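Local coordinates for pyrroline-5-carboxylate reductase catalytic N-terminal domain-containing protein (PDB 4HUJ) that is of unknown function but has a dinucleotide-binding fold and may act as an NAD(P)-linked oxidoreductase, at residues V74-K77 and D78-A82; Q206-R210 and P211-L215. One frame throughout, in Å; residues are numbered along the deposited sequence.

How the contacts relate
Both contacts are local, made within one unbroken run of chain, and they lie on opposite sides of the chain's centre, their own centres about 30 Å apart and their nearest atoms about 19 Å apart. Contact 1 (74-77 with 78-82) is built round the short helix 76-79 of the Rossmann-like part, partly buried against strands 26-30 and 49-52; three carbonyls of 74-77 accept hydrogen bonds from 78-82, and leucine, valine and alanine face inward. Contact 2 (206-210 with 211-215) is a surface contact in the loop between helix 199-206 and strand 218-219. It replaces helical bonding with successive beta turns, a single direct hydrogen bond across the segments and a bridging water.

Contact 1: V74-K77 and D78-A82; sequences VELK and DALQA
The carbonyl oxygen of E75 takes two backbone N-H groups from the next turn of chain, at the start of the short helix 76-79 that follows strand 71-73 in the Rossmann-like fold. A79 N approaches E75 O at 3.1 Å with a 166° N-H...O angle, whereas the second bond to this oxygen, from D78 N, is weak. E75 occupies the N-cap position. L80 N then bonds to L76 O at 3.0 Å, again four residues back. That same oxygen is also packed by a side chain, since L80 CG lies 3.3 Å from L76 O.

The two leucine side chains cross at a slant. With CG anti to its backbone N (chi1 -170°), L76 brings CG to L80 CD1, the two atoms being 4.0 Å apart. Both leucines also touch I29 of strand 26-30 and I97 of helix 94-98, so their contact belongs to the packing of this helix on the sheet. On the strand 49-52 side, one methyl of V74 meets another methyl, CG2 against A79 CB at 3.8 Å; both residues also rest on I50.

The helix is brief. A type I turn from A79 to A82 carries the chain out of it, and here a side chain supplies the donor for the third carbonyl. With its chain extended beyond CG, Q81 places its amide beside K77 O, which lies close to the amide plane, although the donor stands 38° above the K77 carbonyl plane. The resulting bond, Q81 NE2 to K77 O, measures 3.1 Å.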
ATOM      1  N   VAL A  74      -6.156 -12.288   8.974  1.00 24.39           N
ATOM      2  CA  VAL A  74      -7.395 -12.888   8.487  1.00 24.66           C
ATOM      3  C   VAL A  74      -7.149 -13.663   7.196  1.00 25.16           C
ATOM      4  O   VAL A  74      -6.050 -13.605   6.625  1.00 25.05           O
ATOM      5  CB  VAL A  74      -8.509 -11.820   8.249  1.00 24.71           C
ATOM      6  CG1 VAL A  74      -8.882 -11.107   9.548  1.00 24.32           C
ATOM      7  CG2 VAL A  74      -8.083 -10.812   7.173  1.00 24.50           C
ATOM      8  N   GLU A  75      -8.169 -14.391   6.743  1.00 25.55           N
ATOM      9  CA  GLU A  75      -8.117 -15.066   5.453  1.00 26.06           C
ATOM     10  C   GLU A  75      -8.154 -14.033   4.332  1.00 26.09           C
ATOM     11  O   GLU A  75      -8.751 -12.964   4.485  1.00 25.80           O
ATOM     12  CB  GLU A  75      -9.265 -16.072   5.301  1.00 26.55           C
ATOM     13  CG  GLU A  75      -9.174 -17.299   6.228  1.00 28.28           C
ATOM     14  CD  GLU A  75      -8.078 -18.300   5.841  1.00 30.53           C
ATOM     15  OE1 GLU A  75      -7.580 -18.261   4.691  1.00 31.56           O
ATOM     16  OE2 GLU A  75      -7.718 -19.141   6.698  1.00 31.58           O
ATOM     17  N   LEU A  76      -7.506 -14.358   3.216  1.00 26.10           N
ATOM     18  CA  LEU A  76      -7.374 -13.441   2.081  1.00 26.26           C
ATOM     19  C   LEU A  76      -8.726 -12.968   1.533  1.00 26.53           C
ATOM     20  O   LEU A  76      -8.911 -11.777   1.270  1.00 26.19           O
ATOM     21  CB  LEU A  76      -6.524 -14.090   0.979  1.00 26.03           C
ATOM     22  CG  LEU A  76      -6.039 -13.283  -0.232  1.00 26.40           C
ATOM     23  CD1 LEU A  76      -5.301 -12.004   0.172  1.00 26.28           C
ATOM     24  CD2 LEU A  76      -5.154 -14.156  -1.095  1.00 25.53           C
ATOM     25  N   LYS A  77      -9.667 -13.902   1.383  1.00 26.74           N
ATOM     26  CA  LYS A  77     -11.013 -13.608   0.870  1.00 27.36           C
ATOM     27  C   LYS A  77     -11.753 -12.547   1.681  1.00 26.80           C
ATOM     28  O   LYS A  77     -12.579 -11.804   1.139  1.00 27.11           O
ATOM     29  CB  LYS A  77     -11.862 -14.885   0.803  1.00 27.67           C
ATOM     30  CG  LYS A  77     -11.273 -15.999  -0.052  1.00 30.00           C
ATOM     31  CD  LYS A  77     -11.257 -15.669  -1.542  1.00 31.76           C
ATOM     32  CE  LYS A  77     -10.824 -16.880  -2.353  1.00 33.60           C
ATOM     33  NZ  LYS A  77     -11.670 -18.081  -2.079  1.00 34.62           N
ATOM     34  N   ASP A  78     -11.454 -12.490   2.974  1.00 26.27           N
ATOM     35  CA  ASP A  78     -12.037 -11.500   3.866  1.00 25.83           C
ATOM     36  C   ASP A  78     -11.328 -10.147   3.757  1.00 24.75           C
ATOM     37  O   ASP A  78     -11.984  -9.110   3.671  1.00 24.60           O
ATOM     38  CB  ASP A  78     -12.043 -12.016   5.310  1.00 26.53           C
ATOM     39  CG  ASP A  78     -12.909 -13.264   5.479  1.00 28.38           C
ATOM     40  OD1 ASP A  78     -13.981 -13.348   4.833  1.00 31.31           O
ATOM     41  OD2 ASP A  78     -12.521 -14.164   6.254  1.00 30.53           O
ATOM     42  N   ALA A  79      -9.995 -10.170   3.746  1.00 23.28           N
ATOM     43  CA  ALA A  79      -9.188  -8.953   3.620  1.00 22.16           C
ATOM     44  C   ALA A  79      -9.447  -8.190   2.326  1.00 21.38           C
ATOM     45  O   ALA A  79      -9.449  -6.958   2.320  1.00 21.05           O
ATOM     46  CB  ALA A  79      -7.705  -9.276   3.751  1.00 22.08           C
ATOM     47  N   LEU A  80      -9.676  -8.925   1.240  1.00 20.63           N
ATOM     48  CA  LEU A  80      -9.924  -8.323  -0.074  1.00 20.21           C
ATOM     49  C   LEU A  80     -11.272  -7.600  -0.172  1.00 20.05           C
ATOM     50  O   LEU A  80     -11.580  -6.993  -1.198  1.00 20.07           O
ATOM     51  CB  LEU A  80      -9.796  -9.377  -1.184  1.00 20.15           C
ATOM     52  CG  LEU A  80      -8.401  -9.946  -1.459  1.00 19.60           C
ATOM     53  CD1 LEU A  80      -8.464 -11.039  -2.524  1.00 19.54           C
ATOM     54  CD2 LEU A  80      -7.433  -8.847  -1.870  1.00 19.88           C
ATOM     55  N   GLN A  81     -12.065  -7.665   0.897  1.00 20.19           N
ATOM     56  CA  GLN A  81     -13.368  -6.998   0.939  1.00 20.34           C
ATOM     57  C   GLN A  81     -13.330  -5.614   1.601  1.00 19.76           C
ATOM     58  O   GLN A  81     -14.342  -4.906   1.621  1.00 19.70           O
ATOM     59  CB  GLN A  81     -14.399  -7.889   1.643  1.00 20.73           C
ATOM     60  CG  GLN A  81     -14.773  -9.144   0.863  1.00 23.37           C
ATOM     61  CD  GLN A  81     -15.840  -9.968   1.562  1.00 27.02           C
ATOM     62  OE1 GLN A  81     -16.934  -9.478   1.847  1.00 28.85           O
ATOM     63  NE2 GLN A  81     -15.527 -11.233   1.836  1.00 28.26           N
ATOM     64  N   ALA A  82     -12.168  -5.225   2.131  1.00 18.61           N
ATOM     65  CA  ALA A  82     -12.028  -3.958   2.856  1.00 17.90           C
ATOM     66  C   ALA A  82     -12.231  -2.717   1.990  1.00 17.31           C
ATOM     67  O   ALA A  82     -12.118  -2.772   0.760  1.00 17.04           O
ATOM     68  CB  ALA A  82     -10.677  -3.895   3.568  1.00 17.85           C
TER

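Contact 2: Q206-R210 and P211-L215; sequences QQFGR and PLVAL
Two beta turns share R210, a type II turn from Q207 to R210 and a type I turn from R210 to V213, and together they fold the loop after helix 199-206 back so that V213 faces the residues leaving that helix. A further type II turn, L212 to L215, continues the loop. The first turn is closed by R210 N donating to Q207 O at 3.0 Å, the second by V213 N donating to R210 O at 3.2 Å. In the latter the N-H points fairly straight at the oxygen (158°). R210 O also accepts from a water at 2.8 Å.

V213 supplies the side chain that fills the bend. Its CG2, set opposite the carbonyl carbon of V213, touches two carbonyl oxygens at once, 3.2 Å from Q206 O and 3.3 Å from Q207 O. Both oxygens have polar partners too: Q206 O accepts from N149 ND2, and Q207 O receives the turn bond already described. The other methyl, CG1, lies opposite the backbone N (chi1 176°) and approaches the F208 ring obliquely; this apolar contact is looser, with V213 CG1 4.4 Å from F208 CD1.

Q206 joins the loop to the sheet. Its CB leaves the backbone away from 211-215, and the amide hydrogen-bonds through OE1 to S172 OG and through NE2 to K146 O, on strands 166-173 and 143-147, so both ends of the buried amide are satisfied. Backbone hydrogen bonds link L212 with I205 and A214 with T150, holding the returning chain. The water on R210 O bridges two carbonyls of the second turn, for it also donates to V213 O, at 3.0 Å.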
ATOM      1  N   GLN A 206       7.457   8.756  -9.853  1.00 10.23           N
ATOM      2  CA  GLN A 206       7.155   7.905  -8.700  1.00 10.07           C
ATOM      3  C   GLN A 206       7.292   6.401  -8.984  1.00 10.09           C
ATOM      4  O   GLN A 206       7.281   5.579  -8.062  1.00  9.83           O
ATOM      5  CB  GLN A 206       5.743   8.205  -8.172  1.00 10.09           C
ATOM      6  CG  GLN A 206       5.478   7.658  -6.768  1.00 10.28           C
ATOM      7  CD  GLN A 206       4.003   7.694  -6.396  1.00 10.77           C
ATOM      8  OE1 GLN A 206       3.242   8.540  -6.883  1.00 11.88           O
ATOM      9  NE2 GLN A 206       3.593   6.772  -5.531  1.00 10.93           N
ATOM     10  N   GLN A 207       7.391   6.031 -10.257  1.00 10.27           N
ATOM     11  CA  GLN A 207       7.548   4.623 -10.596  1.00 10.30           C
ATOM     12  C   GLN A 207       8.977   4.176 -10.311  1.00 10.53           C
ATOM     13  O   GLN A 207       9.906   4.976 -10.387  1.00 10.04           O
ATOM     14  CB  GLN A 207       7.194   4.391 -12.064  1.00 10.66           C
ATOM     15  CG  GLN A 207       6.926   2.933 -12.401  1.00 12.40           C
ATOM     16  CD  GLN A 207       6.360   2.766 -13.795  1.00 12.67           C
ATOM     17  OE1 GLN A 207       7.100   2.668 -14.775  1.00 18.25           O
ATOM     18  NE2 GLN A 207       5.046   2.733 -13.892  1.00 10.03           N
ATOM     19  N   PHE A 208       9.148   2.897  -9.986  1.00 10.43           N
ATOM     20  CA  PHE A 208      10.474   2.328  -9.781  1.00 10.86           C
ATOM     21  C   PHE A 208      11.435   2.768 -10.892  1.00 11.12           C
ATOM     22  O   PHE A 208      11.074   2.764 -12.076  1.00 11.16           O
ATOM     23  CB  PHE A 208      10.403   0.798  -9.722  1.00 10.75           C
ATOM     24  CG  PHE A 208      11.729   0.148  -9.440  1.00 10.97           C
ATOM     25  CD1 PHE A 208      12.216   0.071  -8.133  1.00 11.62           C
ATOM     26  CD2 PHE A 208      12.499  -0.368 -10.476  1.00 11.79           C
ATOM     27  CE1 PHE A 208      13.453  -0.521  -7.866  1.00 11.98           C
ATOM     28  CE2 PHE A 208      13.735  -0.962 -10.222  1.00 11.97           C
ATOM     29  CZ  PHE A 208      14.212  -1.039  -8.916  1.00 11.87           C
ATOM     30  N   GLY A 209      12.633   3.178 -10.488  1.00 11.33           N
ATOM     31  CA  GLY A 209      13.654   3.648 -11.428  1.00 11.86           C
ATOM     32  C   GLY A 209      13.657   5.152 -11.630  1.00 11.84           C
ATOM     33  O   GLY A 209      14.549   5.698 -12.297  1.00 12.44           O
ATOM     34  N   ARG A 210      12.678   5.831 -11.040  1.00 11.36           N
ATOM     35  CA  ARG A 210      12.504   7.275 -11.242  1.00 11.11           C
ATOM     36  C   ARG A 210      12.900   8.067  -9.982  1.00 10.97           C
ATOM     37  O   ARG A 210      13.052   7.476  -8.906  1.00 10.92           O
ATOM     38  CB  ARG A 210      11.068   7.580 -11.690  1.00 10.71           C
ATOM     39  CG  ARG A 210      10.610   6.830 -12.959  1.00 12.35           C
ATOM     40  CD  ARG A 210      11.521   7.137 -14.131  1.00 16.38           C
ATOM     41  NE  ARG A 210      10.945   6.678 -15.389  1.00 20.99           N
ATOM     42  CZ  ARG A 210      11.340   7.090 -16.589  1.00 24.05           C
ATOM     43  NH1 ARG A 210      12.328   7.973 -16.708  1.00 24.66           N
ATOM     44  NH2 ARG A 210      10.746   6.618 -17.678  1.00 25.79           N
ATOM     45  N   PRO A 211      13.071   9.404 -10.106  1.00 11.15           N
ATOM     46  CA  PRO A 211      13.747  10.177  -9.054  1.00 11.25           C
ATOM     47  C   PRO A 211      13.178  10.148  -7.631  1.00 11.42           C
ATOM     48  O   PRO A 211      13.943  10.353  -6.677  1.00 11.26           O
ATOM     49  CB  PRO A 211      13.731  11.605  -9.604  1.00 11.50           C
ATOM     50  CG  PRO A 211      13.754  11.418 -11.084  1.00 11.80           C
ATOM     51  CD  PRO A 211      12.869  10.220 -11.323  1.00 11.39           C
ATOM     52  N   LEU A 212      11.874   9.928  -7.470  1.00 11.15           N
ATOM     53  CA  LEU A 212      11.283  10.005  -6.127  1.00 11.68           C
ATOM     54  C   LEU A 212      11.273   8.682  -5.374  1.00 12.04           C
ATOM     55  O   LEU A 212      10.941   8.640  -4.185  1.00 13.21           O
ATOM     56  CB  LEU A 212       9.881  10.621  -6.156  1.00 11.53           C
ATOM     57  CG  LEU A 212       9.802  12.054  -6.685  1.00 11.47           C
ATOM     58  CD1 LEU A 212       8.382  12.598  -6.550  1.00 11.60           C
ATOM     59  CD2 LEU A 212      10.812  12.996  -6.010  1.00 11.23           C
ATOM     60  N   VAL A 213      11.644   7.607  -6.056  1.00 12.26           N
ATOM     61  CA  VAL A 213      11.730   6.293  -5.412  1.00 12.18           C
ATOM     62  C   VAL A 213      13.023   6.199  -4.606  1.00 12.51           C
ATOM     63  O   VAL A 213      14.102   6.556  -5.097  1.00 12.47           O
ATOM     64  CB  VAL A 213      11.614   5.141  -6.438  1.00 12.27           C
ATOM     65  CG1 VAL A 213      11.799   3.785  -5.766  1.00 12.71           C
ATOM     66  CG2 VAL A 213      10.266   5.195  -7.128  1.00 12.32           C
ATOM     67  N   ALA A 214      12.887   5.743  -3.360  1.00 12.95           N
ATOM     68  CA  ALA A 214      13.999   5.546  -2.427  1.00 13.88           C
ATOM     69  C   ALA A 214      14.636   6.862  -1.994  1.00 14.33           C
ATOM     70  O   ALA A 214      15.804   6.903  -1.594  1.00 15.80           O
ATOM     71  CB  ALA A 214      15.040   4.580  -3.005  1.00 14.38           C
ATOM     72  N   LEU A 215      13.859   7.936  -2.075  1.00 13.96           N
ATOM     73  CA  LEU A 215      14.331   9.253  -1.684  1.00 13.89           C
ATOM     74  C   LEU A 215      13.721   9.597  -0.332  1.00 13.56           C
ATOM     75  O   LEU A 215      12.496   9.664  -0.196  1.00 13.40           O
ATOM     76  CB  LEU A 215      13.953  10.291  -2.748  1.00 13.69           C
ATOM     77  CG  LEU A 215      14.418  11.741  -2.567  1.00 14.20           C
ATOM     78  CD1 LEU A 215      15.932  11.858  -2.714  1.00 13.95           C
ATOM     79  CD2 LEU A 215      13.720  12.624  -3.595  1.00 14.24           C
TER
HETATM   80  O   HOH W   1      15.057   5.827  -7.849  1.00 25.53           O